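Local atomic coordinates of ApRick protease (Rickettsia conorii, PDB entry 5C9F), a protein that probably cleaves peptide bonds as a retropepsin-like aspartic endopeptidase, the chain here being the protease part of a longer, predicted membrane protein. Residues L53-R64 with N73-N81. Sequence-based numbering, arbitrary orientation.
Sequences LGFDLTKLKYTR and NKAAPITLN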
loop_
_atom_site.group_PDB
_atom_site.type_symbol
_atom_site.label_atom_id
_atom_site.label_comp_id
_atom_site.label_asym_id
_atom_site.label_seq_id
_atom_site.Cartn_x
_atom_site.Cartn_y
_atom_site.Cartn_z
ATOM N N LEU A 53 25.994 -21.567 0.070
ATOM C CA LEU A 53 24.891 -21.652 0.998
ATOM C C LEU A 53 25.072 -22.822 1.978
ATOM O O LEU A 53 24.192 -23.089 2.810
ATOM C CB LEU A 53 23.570 -21.809 0.243
ATOM C CG LEU A 53 23.192 -20.555 -0.554
ATOM C CD1 LEU A 53 21.949 -20.813 -1.365
ATOM C CD2 LEU A 53 23.001 -19.303 0.308
ATOM N N GLY A 54 26.213 -23.485 1.920
ATOM C CA GLY A 54 26.565 -24.530 2.911
ATOM C C GLY A 54 26.026 -25.900 2.553
ATOM O O GLY A 54 26.069 -26.780 3.379
ATOM N N PHE A 55 25.519 -26.090 1.334
ATOM C CA PHE A 55 25.107 -27.414 0.915
ATOM C C PHE A 55 26.345 -28.289 0.644
ATOM O O PHE A 55 27.339 -27.828 0.124
ATOM C CB PHE A 55 24.225 -27.343 -0.299
ATOM C CG PHE A 55 22.854 -26.854 -0.007
ATOM C CD1 PHE A 55 21.931 -27.685 0.603
ATOM C CD2 PHE A 55 22.504 -25.558 -0.245
ATOM C CE1 PHE A 55 20.659 -27.247 0.900
ATOM C CE2 PHE A 55 21.232 -25.100 0.045
ATOM C CZ PHE A 55 20.307 -25.932 0.649
ATOM N N ASP A 56 26.314 -29.518 1.135
ATOM C CA ASP A 56 27.396 -30.482 0.900
ATOM C C ASP A 56 26.981 -31.276 -0.282
ATOM O O ASP A 56 26.060 -32.118 -0.188
ATOM C CB ASP A 56 27.590 -31.388 2.124
ATOM C CG ASP A 56 28.707 -32.424 1.928
ATOM O OD1 ASP A 56 29.117 -32.689 0.776
ATOM O OD2 ASP A 56 29.158 -32.971 2.952
ATOM N N LEU A 57 27.640 -31.024 -1.408
ATOM C CA LEU A 57 27.150 -31.572 -2.684
ATOM C C LEU A 57 27.245 -33.102 -2.676
ATOM O O LEU A 57 26.444 -33.742 -3.317
ATOM C CB LEU A 57 27.959 -31.048 -3.866
ATOM C CG LEU A 57 27.585 -29.728 -4.542
ATOM C CD1 LEU A 57 26.575 -28.879 -3.798
ATOM C CD2 LEU A 57 28.866 -28.979 -4.846
ATOM N N THR A 58 28.166 -33.666 -1.906
ATOM C CA THR A 58 28.267 -35.132 -1.812
ATOM C C THR A 58 27.114 -35.788 -1.030
ATOM O O THR A 58 26.875 -36.976 -1.207
ATOM C CB THR A 58 29.590 -35.582 -1.145
ATOM O OG1 THR A 58 29.558 -35.281 0.267
ATOM C CG2 THR A 58 30.767 -34.887 -1.795
ATOM N N LYS A 59 26.432 -35.047 -0.153
ATOM C CA LYS A 59 25.305 -35.581 0.639
ATOM C C LYS A 59 23.989 -35.458 -0.090
ATOM O O LYS A 59 23.031 -36.145 0.237
ATOM C CB LYS A 59 25.116 -34.849 1.986
ATOM C CG LYS A 59 26.360 -34.640 2.815
ATOM C CD LYS A 59 26.736 -35.856 3.618
ATOM C CE LYS A 59 27.862 -35.495 4.572
ATOM N NZ LYS A 59 28.270 -36.662 5.387
ATOM N N LEU A 60 23.912 -34.543 -1.037
ATOM C CA LEU A 60 22.666 -34.330 -1.777
ATOM C C LEU A 60 22.408 -35.593 -2.575
ATOM O O LEU A 60 23.332 -36.232 -3.047
ATOM C CB LEU A 60 22.805 -33.176 -2.704
ATOM C CG LEU A 60 22.974 -31.781 -2.084
ATOM C CD1 LEU A 60 23.153 -30.769 -3.198
ATOM C CD2 LEU A 60 21.761 -31.406 -1.264
ATOM N N LYS A 61 21.164 -35.967 -2.698
ATOM C CA LYS A 61 20.830 -37.086 -3.562
ATOM C C LYS A 61 20.208 -36.491 -4.842
ATOM O O LYS A 61 19.250 -35.731 -4.786
ATOM C CB LYS A 61 19.927 -38.087 -2.835
ATOM C CG LYS A 61 18.872 -37.474 -1.931
ATOM C CD LYS A 61 17.884 -38.503 -1.404
ATOM C CE LYS A 61 16.979 -37.897 -0.344
ATOM N NZ LYS A 61 16.292 -38.953 0.443
ATOM N N TYR A 62 20.792 -36.853 -5.970
ATOM C CA TYR A 62 20.412 -36.320 -7.277
ATOM C C TYR A 62 19.331 -37.213 -7.835
ATOM O O TYR A 62 19.525 -37.971 -8.762
ATOM C CB TYR A 62 21.634 -36.219 -8.192
ATOM C CG TYR A 62 22.538 -35.090 -7.815
ATOM C CD1 TYR A 62 23.335 -35.145 -6.676
ATOM C CD2 TYR A 62 22.550 -33.913 -8.566
ATOM C CE1 TYR A 62 24.134 -34.055 -6.318
ATOM C CE2 TYR A 62 23.344 -32.824 -8.221
ATOM C CZ TYR A 62 24.125 -32.891 -7.105
ATOM O OH TYR A 62 24.897 -31.807 -6.813
ATOM N N THR A 63 18.147 -37.085 -7.257
ATOM C CA THR A 63 17.038 -37.954 -7.605
ATOM C C THR A 63 16.141 -37.395 -8.699
ATOM O O THR A 63 15.305 -38.121 -9.223
ATOM C CB THR A 63 16.162 -38.186 -6.372
ATOM O OG1 THR A 63 15.787 -36.922 -5.809
ATOM C CG2 THR A 63 16.922 -39.011 -5.353
ATOM N N ARG A 64 16.291 -36.112 -9.021
ATOM C CA ARG A 64 15.388 -35.440 -9.957
ATOM C C ARG A 64 16.033 -35.294 -11.335
ATOM O O ARG A 64 17.247 -35.309 -11.471
ATOM C CB ARG A 64 14.897 -34.090 -9.406
ATOM C CG ARG A 64 13.943 -34.233 -8.215
ATOM C CD ARG A 64 12.545 -34.680 -8.667
ATOM N NE ARG A 64 11.862 -33.492 -9.161
ATOM C CZ ARG A 64 11.704 -33.107 -10.426
ATOM N NH1 ARG A 64 12.084 -33.869 -11.455
ATOM N NH2 ARG A 64 11.108 -31.940 -10.666
ATOM N N ASN A 73 18.862 -33.319 -17.576
ATOM C CA ASN A 73 19.936 -33.235 -16.557
ATOM C C ASN A 73 19.504 -33.707 -15.208
ATOM O O ASN A 73 18.380 -33.452 -14.786
ATOM C CB ASN A 73 20.491 -31.823 -16.450
ATOM C CG ASN A 73 21.135 -31.355 -17.773
ATOM O OD1 ASN A 73 21.718 -32.152 -18.505
ATOM N ND2 ASN A 73 21.000 -30.076 -18.087
ATOM N N LYS A 74 20.431 -34.283 -14.474
ATOM C CA LYS A 74 20.156 -34.701 -13.086
ATOM C C LYS A 74 20.274 -33.508 -12.108
ATOM O O LYS A 74 21.129 -32.631 -12.266
ATOM C CB LYS A 74 21.095 -35.855 -12.675
ATOM C CG LYS A 74 20.880 -37.114 -13.494
ATOM C CD LYS A 74 19.481 -37.644 -13.304
ATOM C CE LYS A 74 19.194 -38.121 -11.918
ATOM N NZ LYS A 74 20.189 -39.044 -11.339
ATOM N N ALA A 75 19.423 -33.501 -11.095
ATOM C CA ALA A 75 19.461 -32.515 -10.032
ATOM C C ALA A 75 19.034 -33.049 -8.659
ATOM O O ALA A 75 18.259 -34.019 -8.555
ATOM C CB ALA A 75 18.626 -31.283 -10.436
ATOM N N ALA A 76 19.531 -32.410 -7.609
ATOM C CA ALA A 76 19.129 -32.696 -6.231
ATOM C C ALA A 76 18.158 -31.624 -5.800
ATOM O O ALA A 76 18.460 -30.420 -5.885
ATOM C CB ALA A 76 20.334 -32.712 -5.293
ATOM N N PRO A 77 16.981 -32.028 -5.322
ATOM C CA PRO A 77 16.028 -31.052 -4.808
ATOM C C PRO A 77 16.479 -30.504 -3.474
ATOM O O PRO A 77 17.052 -31.235 -2.705
ATOM C CB PRO A 77 14.730 -31.872 -4.648
ATOM C CG PRO A 77 15.183 -33.277 -4.544
ATOM C CD PRO A 77 16.425 -33.393 -5.351
ATOM N N ILE A 78 16.240 -29.211 -3.232
ATOM C CA ILE A 78 16.543 -28.566 -1.972
ATOM C C ILE A 78 15.400 -27.647 -1.621
ATOM O O ILE A 78 14.581 -27.308 -2.466
ATOM C CB ILE A 78 17.852 -27.774 -2.023
ATOM C CG1 ILE A 78 17.814 -26.747 -3.176
ATOM C CG2 ILE A 78 19.065 -28.730 -2.200
ATOM C CD1 ILE A 78 18.942 -25.767 -3.163
ATOM N N THR A 79 15.398 -27.198 -0.377
ATOM C CA THR A 79 14.488 -26.149 0.092
ATOM C C THR A 79 15.281 -25.007 0.723
ATOM O O THR A 79 16.187 -25.240 1.480
ATOM C CB THR A 79 13.503 -26.714 1.119
ATOM O OG1 THR A 79 12.758 -27.761 0.490
ATOM C CG2 THR A 79 12.563 -25.638 1.604
ATOM N N LEU A 80 14.982 -23.785 0.301
ATOM C CA LEU A 80 15.689 -22.624 0.766
ATOM C C LEU A 80 14.856 -21.994 1.895
ATOM O O LEU A 80 13.739 -21.555 1.699
ATOM C CB LEU A 80 15.923 -21.685 -0.361
ATOM C CG LEU A 80 16.789 -22.255 -1.514
ATOM C CD1 LEU A 80 16.704 -21.319 -2.694
ATOM C CD2 LEU A 80 18.226 -22.456 -1.143
ATOM N N ASN A 81 15.413 -21.985 3.085
ATOM C CA ASN A 81 14.688 -21.506 4.253
ATOM C C ASN A 81 14.194 -20.089 4.056
ATOM O O ASN A 81 13.046 -19.797 4.354
ATOM C CB ASN A 81 15.572 -21.564 5.504
ATOM C CG ASN A 81 15.960 -22.980 5.865
ATOM O OD1 ASN A 81 15.219 -23.911 5.632
ATOM N ND2 ASN A 81 17.145 -23.140 6.426
#
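Ala76 sets its methyl over the ring of Tyr62: CB stands 3.9 Å from the ring centroid and only 3° off the normal, a centred CH-pi contact. The same methyl also meets Leu60 CB at 3.6 Å, roughly at right angles to the ring contact. Farther along the strand, Ile78 presents its CG2 to two neighbours, Phe55 CE1 at 3.8 Å and Leu60 CD2 at 3.9 Å. Its chi1 of 56° puts CG1 between backbone N and carbonyl carbon, and from there CD1 reaches the CE2-CZ side of the Phe55 ring, while Leu80 CD2 lies at that ring's edge.

At the other end the contact becomes polar. Arg64 and Ala75 form an antiparallel hydrogen-bonded pair: Arg64 N to Ala75 O is 2.9 Å at 152°, and Ala75 N returns the bond to Arg64 O. Because Thr63 and Arg64 both face Ala75, the pairing starts with a classic beta bulge, and Thr63 also closes the inverse gamma turn centred on Tyr62. Lys74, bent at chi2, chi3 and chi4, curls back so that NZ bonds Tyr62 O at 2.9 Å, nearly in line with the C=O.

Further out, Val96 of strand 88-97 touches both Leu60 and Tyr62, and Ala50 of helix 47-52 touches Phe55. That helix ends in a Schellman motif with Gly54, of positive phi, as C-prime residue. The connection from helix 47-52 thus packs Leu53, Phe55 and Leu60 on strand 71-84, looping away at 56-59, then becomes its hairpin partner 64-68 within the beta-rich retropepsin-like fold.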